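Local coordinates for protein mosquitocidal toxin (Lysinibacillus sphaericus, PDB 2VSE) that probably kills mosquito larvae as an ADP-ribosylating toxin whose enzymatic part is joined to four ricin-B-like lectin domains, at residues A[368-373]-A[406-411]; A[320-325]-A[356-361]; A[724-729]-A[815-820]. One frame throughout, in Å; residues are numbered along the deposited sequence.

Contact 1 (A[368-373]-A[406-411]); sequences YKFRNL and WLIEKT
Tyr368 and Trp406 meet in the six-stranded barrel of the first ricin-B-like beta-trefoil, where the last barrel strand, 406-410, touches strand 368-372. The strands share one antiparallel hydrogen-bonded pair and then splay apart. Their axes lie at 100°, so contact is confined to one end of each strand. Tyr368 N gives a nearly straight bond of 2.8 Å to Trp406 O. The return bond, from Trp406 N to Tyr368 O, is 2.9 Å long and more bent. Both donors lie in the plane of the carbonyl they bind. Tyr368 O also sits in plane at the edge of the Trp406 indole, 3.6 Å from CD1.

Next to this bridge, Phe370 and Ile408 point toward the opposite strand. Ile408 is extended toward its end, with CD1 anti to CA (chi2 171°). This carries CD1 over one face of the Tyr368 ring, nearer the rim than the middle, in a CH-pi contact. The closest approach is 3.6 Å, from Ile408 CD1 to Tyr368 CG. The same methyl reaches Phe370, 3.9 Å from its CZ, so Ile408 is wedged between two aromatic side chains. Phe370 in turn makes a T-shaped stack with Trp406. Its edge points at the face of the five-membered ring, and the planes stand at 84°. Phe370 CD2 comes 3.7 Å from Trp406 CD1, while Phe370 CE2 lies beside the Trp406 CB.

The indole N-H is satisfied by Leu380 O, which holds the ring at strand 379-382 and beside Leu382. Strand 271-277 runs antiparallel to 406-410, with Ile275 against Trp406 and Tyr273 against Ile408. Strand 358-362 pairs with 368-372 and sets Ile360 against both Tyr368 and Phe370.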
loop_
_atom_site.group_PDB
_atom_site.type_symbol
_atom_site.label_atom_id
_atom_site.label_comp_id
_atom_site.label_asym_id
_atom_site.label_seq_id
_atom_site.Cartn_x
_atom_site.Cartn_y
_atom_site.Cartn_z
ATOM N N TYR A 368 -25.129 -5.458 -20.651
ATOM C CA TYR A 368 -25.761 -4.583 -21.647
ATOM C C TYR A 368 -26.278 -5.329 -22.861
ATOM O O TYR A 368 -25.618 -6.236 -23.368
ATOM C CB TYR A 368 -24.788 -3.491 -22.108
ATOM C CG TYR A 368 -24.379 -2.561 -20.997
ATOM C CD1 TYR A 368 -25.126 -1.421 -20.710
ATOM C CD2 TYR A 368 -23.258 -2.831 -20.214
ATOM C CE1 TYR A 368 -24.765 -0.566 -19.680
ATOM C CE2 TYR A 368 -22.885 -1.985 -19.193
ATOM C CZ TYR A 368 -23.643 -0.853 -18.927
ATOM O OH TYR A 368 -23.284 -0.009 -17.889
ATOM N N LYS A 369 -27.461 -4.929 -23.322
ATOM C CA LYS A 369 -28.023 -5.397 -24.594
ATOM C C LYS A 369 -27.984 -4.258 -25.615
ATOM O O LYS A 369 -28.299 -3.107 -25.296
ATOM C CB LYS A 369 -29.468 -5.896 -24.430
ATOM C CG LYS A 369 -29.719 -6.819 -23.224
ATOM C CD LYS A 369 -29.562 -8.310 -23.539
ATOM C CE LYS A 369 -30.838 -8.919 -24.110
ATOM N NZ LYS A 369 -30.954 -10.382 -23.822
ATOM N N PHE A 370 -27.578 -4.583 -26.836
ATOM C CA PHE A 370 -27.585 -3.626 -27.930
ATOM C C PHE A 370 -28.763 -3.959 -28.839
ATOM O O PHE A 370 -28.886 -5.096 -29.300
ATOM C CB PHE A 370 -26.302 -3.732 -28.757
ATOM C CG PHE A 370 -25.053 -3.313 -28.033
ATOM C CD1 PHE A 370 -24.483 -2.070 -28.280
ATOM C CD2 PHE A 370 -24.419 -4.176 -27.153
ATOM C CE1 PHE A 370 -23.329 -1.680 -27.635
ATOM C CE2 PHE A 370 -23.252 -3.789 -26.497
ATOM C CZ PHE A 370 -22.707 -2.541 -26.738
ATOM N N ARG A 371 -29.635 -2.983 -29.085
ATOM C CA ARG A 371 -30.680 -3.156 -30.083
ATOM C C ARG A 371 -30.684 -2.015 -31.104
ATOM O O ARG A 371 -30.549 -0.845 -30.748
ATOM C CB ARG A 371 -32.055 -3.427 -29.434
ATOM C CG ARG A 371 -32.776 -2.250 -28.782
ATOM C CD ARG A 371 -33.595 -2.682 -27.544
ATOM N NE ARG A 371 -34.660 -3.645 -27.842
ATOM C CZ ARG A 371 -35.224 -4.454 -26.943
ATOM N NH1 ARG A 371 -34.829 -4.429 -25.676
ATOM N NH2 ARG A 371 -36.179 -5.295 -27.315
ATOM N N ASN A 372 -30.792 -2.379 -32.379
ATOM C CA ASN A 372 -30.692 -1.418 -33.477
ATOM C C ASN A 372 -31.809 -0.380 -33.476
ATOM O O ASN A 372 -32.983 -0.710 -33.285
ATOM C CB ASN A 372 -30.648 -2.139 -34.819
ATOM C CG ASN A 372 -30.248 -1.220 -35.949
ATOM O OD1 ASN A 372 -31.101 -0.634 -36.618
ATOM N ND2 ASN A 372 -28.943 -1.068 -36.157
ATOM N N LEU A 373 -31.436 0.877 -33.694
ATOM C CA LEU A 373 -32.394 1.974 -33.620
ATOM C C LEU A 373 -33.449 1.895 -34.718
ATOM O O LEU A 373 -34.618 2.185 -34.464
ATOM C CB LEU A 373 -31.692 3.338 -33.624
ATOM C CG LEU A 373 -32.559 4.584 -33.368
ATOM C CD1 LEU A 373 -33.190 4.582 -31.972
ATOM C CD2 LEU A 373 -31.772 5.865 -33.585
ATOM N N TRP A 406 -23.689 -8.384 -23.083
ATOM C CA TRP A 406 -22.328 -7.871 -23.260
ATOM C C TRP A 406 -21.826 -7.043 -22.081
ATOM O O TRP A 406 -22.620 -6.441 -21.346
ATOM C CB TRP A 406 -22.238 -7.006 -24.522
ATOM C CG TRP A 406 -22.719 -7.681 -25.769
ATOM C CD1 TRP A 406 -24.010 -7.770 -26.211
ATOM C CD2 TRP A 406 -21.916 -8.355 -26.741
ATOM N NE1 TRP A 406 -24.059 -8.460 -27.391
ATOM C CE2 TRP A 406 -22.787 -8.829 -27.745
ATOM C CE3 TRP A 406 -20.546 -8.600 -26.866
ATOM C CZ2 TRP A 406 -22.331 -9.538 -28.861
ATOM C CZ3 TRP A 406 -20.094 -9.313 -27.972
ATOM C CH2 TRP A 406 -20.989 -9.773 -28.955
ATOM N N LEU A 407 -20.502 -7.002 -21.928
ATOM C CA LEU A 407 -19.837 -6.064 -21.031
ATOM C C LEU A 407 -19.220 -4.932 -21.847
ATOM O O LEU A 407 -18.589 -5.164 -22.881
ATOM C CB LEU A 407 -18.741 -6.765 -20.230
ATOM C CG LEU A 407 -19.113 -7.811 -19.176
ATOM C CD1 LEU A 407 -17.894 -8.614 -18.804
ATOM C CD2 LEU A 407 -19.710 -7.171 -17.932
ATOM N N ILE A 408 -19.426 -3.704 -21.390
ATOM C CA ILE A 408 -18.794 -2.541 -21.996
ATOM C C ILE A 408 -17.686 -2.101 -21.052
ATOM O O ILE A 408 -17.950 -1.461 -20.030
ATOM C CB ILE A 408 -19.797 -1.401 -22.237
ATOM C CG1 ILE A 408 -20.934 -1.891 -23.144
ATOM C CG2 ILE A 408 -19.097 -0.187 -22.867
ATOM C CD1 ILE A 408 -22.084 -0.932 -23.286
ATOM N N GLU A 409 -16.452 -2.460 -21.396
ATOM C CA GLU A 409 -15.307 -2.249 -20.512
ATOM C C GLU A 409 -14.433 -1.084 -20.965
ATOM O O GLU A 409 -13.993 -1.044 -22.112
ATOM C CB GLU A 409 -14.472 -3.533 -20.388
ATOM C CG GLU A 409 -13.314 -3.394 -19.421
ATOM C CD GLU A 409 -12.423 -4.633 -19.327
ATOM O OE1 GLU A 409 -12.949 -5.764 -19.152
ATOM O OE2 GLU A 409 -11.185 -4.460 -19.391
ATOM N N LYS A 410 -14.178 -0.155 -20.048
ATOM C CA LYS A 410 -13.320 0.996 -20.315
ATOM C C LYS A 410 -11.876 0.545 -20.519
ATOM O O LYS A 410 -11.343 -0.200 -19.708
ATOM C CB LYS A 410 -13.399 2.008 -19.163
ATOM C CG LYS A 410 -12.436 3.194 -19.297
ATOM C CD LYS A 410 -12.830 4.121 -20.457
ATOM C CE LYS A 410 -11.702 5.070 -20.852
ATOM N NZ LYS A 410 -10.860 4.540 -21.983
ATOM N N THR A 411 -11.244 0.990 -21.601
ATOM C CA THR A 411 -9.853 0.641 -21.820
ATOM C C THR A 411 -9.022 1.453 -20.861
ATOM O O THR A 411 -9.356 2.603 -20.564
ATOM C CB THR A 411 -9.379 0.885 -23.265
ATOM O OG1 THR A 411 -9.664 2.241 -23.645
ATOM C CG2 THR A 411 -10.055 -0.083 -24.228
#

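Contact 2 (A[320-325]-A[356-361]); sequences YKIYNR and QYWTIE
Tyr320 and Trp358 join strands 319-324 and 358-362 of the same beta-trefoil barrel. Their backbones form a single antiparallel hydrogen-bonded pair. Tyr320 N binds Trp358 O at 2.7 Å, and Trp358 N binds Tyr320 O at 3.0 Å. The carbonyl of Tyr320 also receives a CA-H...O contact from Tyr357.

Two CH-pi contacts flank this bridge. Ile360 CD1 lies over one face of the Tyr320 ring, 3.8 Å from its centroid. Lys321 CG lies over a face of the Tyr357 ring, with the two side chains running alongside each other. The lysine chain bends at chi3 (-64°), and NZ donates to Tyr357 OH at 3.0 Å. NZ is held a second time by a salt bridge to Glu350. Apolar contacts add to this: Ile322 CD1 meets Trp358 CD1 at 3.8 Å. The indole NE1 of Trp358 is bonded to Leu332 O.

Water extends the polar links. The Tyr320 hydroxyl bonds to Ile268 N and to a water that donates to Ile360 O. A second water links the two segments beside the bridge, accepting from Ile322 N and donating to Gln356 O, 2.8 Å from each.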
loop_
_atom_site.group_PDB
_atom_site.type_symbol
_atom_site.label_atom_id
_atom_site.label_comp_id
_atom_site.label_asym_id
_atom_site.label_seq_id
_atom_site.Cartn_x
_atom_site.Cartn_y
_atom_site.Cartn_z
ATOM N N TYR A 320 -26.595 5.342 -29.747
ATOM C CA TYR A 320 -25.152 5.500 -29.843
ATOM C C TYR A 320 -24.601 5.071 -31.192
ATOM O O TYR A 320 -25.115 4.146 -31.819
ATOM C CB TYR A 320 -24.436 4.686 -28.751
ATOM C CG TYR A 320 -24.863 4.945 -27.325
ATOM C CD1 TYR A 320 -24.033 5.633 -26.450
ATOM C CD2 TYR A 320 -26.078 4.463 -26.835
ATOM C CE1 TYR A 320 -24.402 5.851 -25.123
ATOM C CE2 TYR A 320 -26.463 4.687 -25.524
ATOM C CZ TYR A 320 -25.617 5.377 -24.669
ATOM O OH TYR A 320 -25.999 5.609 -23.366
ATOM N N LYS A 321 -23.539 5.742 -31.623
ATOM C CA LYS A 321 -22.724 5.244 -32.720
ATOM C C LYS A 321 -21.433 4.621 -32.154
ATOM O O LYS A 321 -20.918 5.035 -31.113
ATOM C CB LYS A 321 -22.437 6.344 -33.738
ATOM C CG LYS A 321 -23.651 6.692 -34.593
ATOM C CD LYS A 321 -23.448 7.904 -35.512
ATOM C CE LYS A 321 -23.230 9.198 -34.723
ATOM N NZ LYS A 321 -23.526 10.382 -35.577
ATOM N N ILE A 322 -20.935 3.608 -32.846
ATOM C CA ILE A 322 -19.835 2.805 -32.367
ATOM C C ILE A 322 -18.786 2.729 -33.490
ATOM O O ILE A 322 -18.975 2.035 -34.509
ATOM C CB ILE A 322 -20.352 1.418 -31.903
ATOM C CG1 ILE A 322 -21.517 1.589 -30.900
ATOM C CG2 ILE A 322 -19.226 0.594 -31.313
ATOM C CD1 ILE A 322 -22.291 0.320 -30.553
ATOM N N TYR A 323 -17.711 3.496 -33.309
ATOM C CA TYR A 323 -16.676 3.687 -34.323
ATOM C C TYR A 323 -15.491 2.823 -33.975
ATOM O O TYR A 323 -15.020 2.843 -32.831
ATOM C CB TYR A 323 -16.185 5.132 -34.328
ATOM C CG TYR A 323 -17.243 6.168 -34.582
ATOM C CD1 TYR A 323 -17.477 6.636 -35.873
ATOM C CD2 TYR A 323 -17.995 6.702 -33.533
ATOM C CE1 TYR A 323 -18.435 7.603 -36.121
ATOM C CE2 TYR A 323 -18.971 7.677 -33.776
ATOM C CZ TYR A 323 -19.179 8.117 -35.070
ATOM O OH TYR A 323 -20.137 9.066 -35.343
ATOM N N ASN A 324 -14.978 2.090 -34.958
ATOM C CA ASN A 324 -13.787 1.291 -34.717
ATOM C C ASN A 324 -12.592 2.185 -34.450
ATOM O O ASN A 324 -12.477 3.254 -35.043
ATOM C CB ASN A 324 -13.503 0.358 -35.890
ATOM C CG ASN A 324 -12.509 -0.722 -35.529
ATOM O OD1 ASN A 324 -11.347 -0.646 -35.902
ATOM N ND2 ASN A 324 -12.951 -1.711 -34.764
ATOM N N ARG A 325 -11.704 1.748 -33.565
ATOM C CA ARG A 325 -10.524 2.546 -33.240
ATOM C C ARG A 325 -9.416 2.479 -34.272
ATOM O O ARG A 325 -8.797 3.495 -34.576
ATOM C CB ARG A 325 -10.015 2.225 -31.839
ATOM C CG ARG A 325 -10.796 3.008 -30.809
ATOM C CD ARG A 325 -10.064 4.245 -30.261
ATOM N NE ARG A 325 -9.066 4.819 -31.152
ATOM C CZ ARG A 325 -8.068 5.602 -30.745
ATOM N NH1 ARG A 325 -7.925 5.899 -29.451
ATOM N NH2 ARG A 325 -7.204 6.092 -31.636
ATOM N N GLN A 356 -27.161 2.416 -38.089
ATOM C CA GLN A 356 -25.842 2.471 -37.442
ATOM C C GLN A 356 -25.960 3.090 -36.059
ATOM O O GLN A 356 -24.975 3.530 -35.482
ATOM C CB GLN A 356 -24.836 3.254 -38.279
ATOM C CG GLN A 356 -24.752 2.811 -39.727
ATOM C CD GLN A 356 -23.840 3.697 -40.535
ATOM O OE1 GLN A 356 -24.096 4.891 -40.696
ATOM N NE2 GLN A 356 -22.757 3.118 -41.047
ATOM N N TYR A 357 -27.179 3.140 -35.540
ATOM C CA TYR A 357 -27.409 3.588 -34.179
ATOM C C TYR A 357 -27.909 2.428 -33.346
ATOM O O TYR A 357 -28.644 1.557 -33.839
ATOM C CB TYR A 357 -28.420 4.728 -34.131
ATOM C CG TYR A 357 -27.881 6.075 -34.552
ATOM C CD1 TYR A 357 -27.360 6.962 -33.608
ATOM C CD2 TYR A 357 -27.911 6.479 -35.893
ATOM C CE1 TYR A 357 -26.874 8.216 -33.986
ATOM C CE2 TYR A 357 -27.425 7.730 -36.278
ATOM C CZ TYR A 357 -26.914 8.588 -35.318
ATOM O OH TYR A 357 -26.430 9.813 -35.681
ATOM N N TRP A 358 -27.509 2.426 -32.081
ATOM C CA TRP A 358 -27.826 1.342 -31.179
ATOM C C TRP A 358 -28.273 1.947 -29.875
ATOM O O TRP A 358 -27.630 2.869 -29.388
ATOM C CB TRP A 358 -26.585 0.468 -30.966
ATOM C CG TRP A 358 -26.060 -0.074 -32.250
ATOM C CD1 TRP A 358 -25.151 0.513 -33.065
ATOM C CD2 TRP A 358 -26.447 -1.297 -32.886
ATOM N NE1 TRP A 358 -24.934 -0.267 -34.177
ATOM C CE2 TRP A 358 -25.712 -1.389 -34.091
ATOM C CE3 TRP A 358 -27.335 -2.331 -32.552
ATOM C CZ2 TRP A 358 -25.847 -2.467 -34.975
ATOM C CZ3 TRP A 358 -27.458 -3.409 -33.423
ATOM C CH2 TRP A 358 -26.717 -3.466 -34.622
ATOM N N THR A 359 -29.386 1.468 -29.325
ATOM C CA THR A 359 -29.719 1.801 -27.944
ATOM C C THR A 359 -29.019 0.768 -27.070
ATOM O O THR A 359 -28.877 -0.401 -27.455
ATOM C CB THR A 359 -31.233 1.798 -27.648
ATOM O OG1 THR A 359 -31.765 0.499 -27.912
ATOM C CG2 THR A 359 -31.980 2.855 -28.478
ATOM N N ILE A 360 -28.564 1.214 -25.908
ATOM C CA ILE A 360 -27.793 0.387 -24.998
ATOM C C ILE A 360 -28.514 0.367 -23.652
ATOM O O ILE A 360 -28.546 1.375 -22.944
ATOM C CB ILE A 360 -26.367 0.947 -24.846
ATOM C CG1 ILE A 360 -25.664 0.991 -26.216
ATOM C CG2 ILE A 360 -25.579 0.133 -23.827
ATOM C CD1 ILE A 360 -24.194 1.481 -26.186
ATOM N N GLU A 361 -29.108 -0.780 -23.332
ATOM C CA GLU A 361 -29.884 -0.960 -22.112
ATOM C C GLU A 361 -29.185 -1.920 -21.151
ATOM O O GLU A 361 -28.753 -3.001 -21.551
ATOM C CB GLU A 361 -31.261 -1.507 -22.461
ATOM C CG GLU A 361 -32.084 -0.602 -23.378
ATOM C CD GLU A 361 -33.200 -1.350 -24.101
ATOM O OE1 GLU A 361 -33.118 -2.598 -24.215
ATOM O OE2 GLU A 361 -34.154 -0.688 -24.562
HETATM O O HOH W 1 -28.090 4.201 -22.406
HETATM O O HOH W 2 -22.484 2.529 -34.873
#

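Contact 3 (A[724-729]-A[815-820]); sequences AVIFDN and TPIITY
Ile817 packs against Ala724 and Ile726 where two hairpins of the triangular cap meet in the fourth beta-trefoil domain. From the backbone outward, Ile817 CB lies 3.9 Å from Ala724 O, with the Ala724 methyl close by. CG1 then passes 3.9 Å from the Ala724 CB and 3.7 Å from Val725 C, so it lies against the backbone of the other strand. The next torsion is bent (chi2 -69°) and turns CD1 along that backbone rather than away from it. CD1 ends 3.8 Å from Ile726 N and 4.1 Å from Ile726 CD1, whose side chain crosses at about a right angle.

Two backbone bonds frame this packing. Ile817 N reaches Ala724 O at 3.1 Å, straight at the hydrogen but well above the carbonyl plane. Ile726 N reaches Thr815 O at 2.9 Å, and Ile726 CG2 lies beside Thr815 CB. Thr815 OG1 is bonded to Ala812 O.

Strand 724-728 pairs with 713-717, and strand 817-821 pairs with 802-806. Trp830 of barrel strand 830-834 touches both Ile726 and Ile817, joining the cap to the barrel.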
loop_
_atom_site.group_PDB
_atom_site.type_symbol
_atom_site.label_atom_id
_atom_site.label_comp_id
_atom_site.label_asym_id
_atom_site.label_seq_id
_atom_site.Cartn_x
_atom_site.Cartn_y
_atom_site.Cartn_z
ATOM N N ALA A 724 7.614 5.704 44.435
ATOM C CA ALA A 724 6.656 5.222 43.458
ATOM C C ALA A 724 6.096 3.901 43.962
ATOM O O ALA A 724 6.846 3.074 44.486
ATOM C CB ALA A 724 7.315 5.021 42.107
ATOM N N VAL A 725 4.790 3.710 43.805
ATOM C CA VAL A 725 4.139 2.441 44.128
ATOM C C VAL A 725 3.197 2.056 43.002
ATOM O O VAL A 725 2.944 2.869 42.088
ATOM C CB VAL A 725 3.295 2.527 45.443
ATOM C CG1 VAL A 725 4.180 2.897 46.657
ATOM C CG2 VAL A 725 2.107 3.507 45.275
ATOM N N ILE A 726 2.652 0.843 43.074
ATOM C CA ILE A 726 1.599 0.407 42.143
ATOM C C ILE A 726 0.268 0.556 42.857
ATOM O O ILE A 726 0.185 0.367 44.054
ATOM C CB ILE A 726 1.779 -1.079 41.710
ATOM C CG1 ILE A 726 1.151 -1.355 40.343
ATOM C CG2 ILE A 726 1.187 -2.046 42.767
ATOM C CD1 ILE A 726 1.827 -0.692 39.159
ATOM N N PHE A 727 -0.791 0.881 42.127
ATOM C CA PHE A 727 -2.094 1.125 42.757
ATOM C C PHE A 727 -3.186 1.150 41.684
ATOM O O PHE A 727 -2.916 1.550 40.544
ATOM C CB PHE A 727 -2.075 2.474 43.506
ATOM C CG PHE A 727 -3.152 2.609 44.554
ATOM C CD1 PHE A 727 -2.874 2.343 45.889
ATOM C CD2 PHE A 727 -4.440 3.008 44.210
ATOM C CE1 PHE A 727 -3.864 2.463 46.867
ATOM C CE2 PHE A 727 -5.428 3.124 45.176
ATOM C CZ PHE A 727 -5.131 2.852 46.519
ATOM N N ASP A 728 -4.410 0.732 42.029
ATOM C CA ASP A 728 -5.519 0.810 41.079
ATOM C C ASP A 728 -5.562 2.196 40.430
ATOM O O ASP A 728 -5.275 3.214 41.061
ATOM C CB ASP A 728 -6.890 0.580 41.735
ATOM C CG ASP A 728 -6.999 -0.754 42.435
ATOM O OD1 ASP A 728 -6.434 -1.761 41.954
ATOM O OD2 ASP A 728 -7.672 -0.791 43.478
ATOM N N ASN A 729 -5.920 2.240 39.159
ATOM C CA ASN A 729 -6.146 3.512 38.481
ATOM C C ASN A 729 -7.409 4.138 39.065
ATOM O O ASN A 729 -8.513 3.613 38.883
ATOM C CB ASN A 729 -6.313 3.292 36.974
ATOM C CG ASN A 729 -6.378 4.617 36.147
ATOM O OD1 ASN A 729 -6.737 5.691 36.644
ATOM N ND2 ASN A 729 -6.019 4.511 34.869
ATOM N N THR A 815 2.225 -1.790 46.757
ATOM C CA THR A 815 3.466 -2.511 46.534
ATOM C C THR A 815 4.420 -1.536 45.844
ATOM O O THR A 815 4.054 -0.940 44.838
ATOM C CB THR A 815 3.234 -3.736 45.639
ATOM O OG1 THR A 815 2.233 -4.576 46.225
ATOM C CG2 THR A 815 4.519 -4.511 45.453
ATOM N N PRO A 816 5.616 -1.323 46.407
ATOM C CA PRO A 816 6.569 -0.388 45.803
ATOM C C PRO A 816 7.018 -0.787 44.397
ATOM O O PRO A 816 6.964 -1.967 44.044
ATOM C CB PRO A 816 7.768 -0.448 46.756
ATOM C CG PRO A 816 7.607 -1.676 47.497
ATOM C CD PRO A 816 6.145 -1.922 47.640
ATOM N N ILE A 817 7.457 0.205 43.616
ATOM C CA ILE A 817 8.178 -0.033 42.374
ATOM C C ILE A 817 9.633 -0.019 42.788
ATOM O O ILE A 817 10.048 0.865 43.544
ATOM C CB ILE A 817 7.869 1.082 41.330
ATOM C CG1 ILE A 817 6.360 1.352 41.240
ATOM C CG2 ILE A 817 8.401 0.745 39.940
ATOM C CD1 ILE A 817 5.534 0.212 40.627
ATOM N N ILE A 818 10.385 -1.041 42.378
ATOM C CA ILE A 818 11.848 -1.105 42.595
ATOM C C ILE A 818 12.519 -1.024 41.228
ATOM O O ILE A 818 11.817 -0.906 40.191
ATOM C CB ILE A 818 12.284 -2.396 43.331
ATOM C CG1 ILE A 818 11.839 -3.643 42.561
ATOM C CG2 ILE A 818 11.767 -2.421 44.784
ATOM C CD1 ILE A 818 12.651 -4.885 42.876
ATOM N N THR A 819 13.848 -1.060 41.195
ATOM C CA THR A 819 14.516 -1.315 39.916
ATOM C C THR A 819 15.246 -2.626 40.039
ATOM O O THR A 819 15.796 -2.919 41.079
ATOM C CB THR A 819 15.506 -0.236 39.498
ATOM O OG1 THR A 819 16.397 0.037 40.588
ATOM C CG2 THR A 819 14.778 1.044 39.071
ATOM N N TYR A 820 15.260 -3.398 38.963
ATOM C CA TYR A 820 15.777 -4.738 38.992
ATOM C C TYR A 820 16.324 -5.048 37.625
ATOM O O TYR A 820 15.996 -4.359 36.649
ATOM C CB TYR A 820 14.639 -5.718 39.362
ATOM C CG TYR A 820 15.149 -7.007 39.957
ATOM C CD1 TYR A 820 15.834 -7.004 41.150
ATOM C CD2 TYR A 820 15.000 -8.220 39.292
ATOM C CE1 TYR A 820 16.336 -8.180 41.694
ATOM C CE2 TYR A 820 15.511 -9.387 39.810
ATOM C CZ TYR A 820 16.172 -9.360 41.022
ATOM O OH TYR A 820 16.676 -10.519 41.572
#

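From the N terminus, contact 2 closes first, bringing 356-361 back to 320-325 after a loop that holds cap strands 331-333 and 346-348. The chain then turns through hairpin 358-362/368-372, and contact 1 closes a second loop, from 368-373 to 406-411. The two loops are in series, with centres about 8 Å apart. The hairpin unites them, and a salt bridge from Arg371 to Glu361 spans its two strands. Together they tie four of the barrel strands of the first trefoil. Contact 3 follows far along the chain, closing a longer loop in the fourth trefoil. Its centre is about 73 Å from that of contact 1. No loop nests in or crosses another.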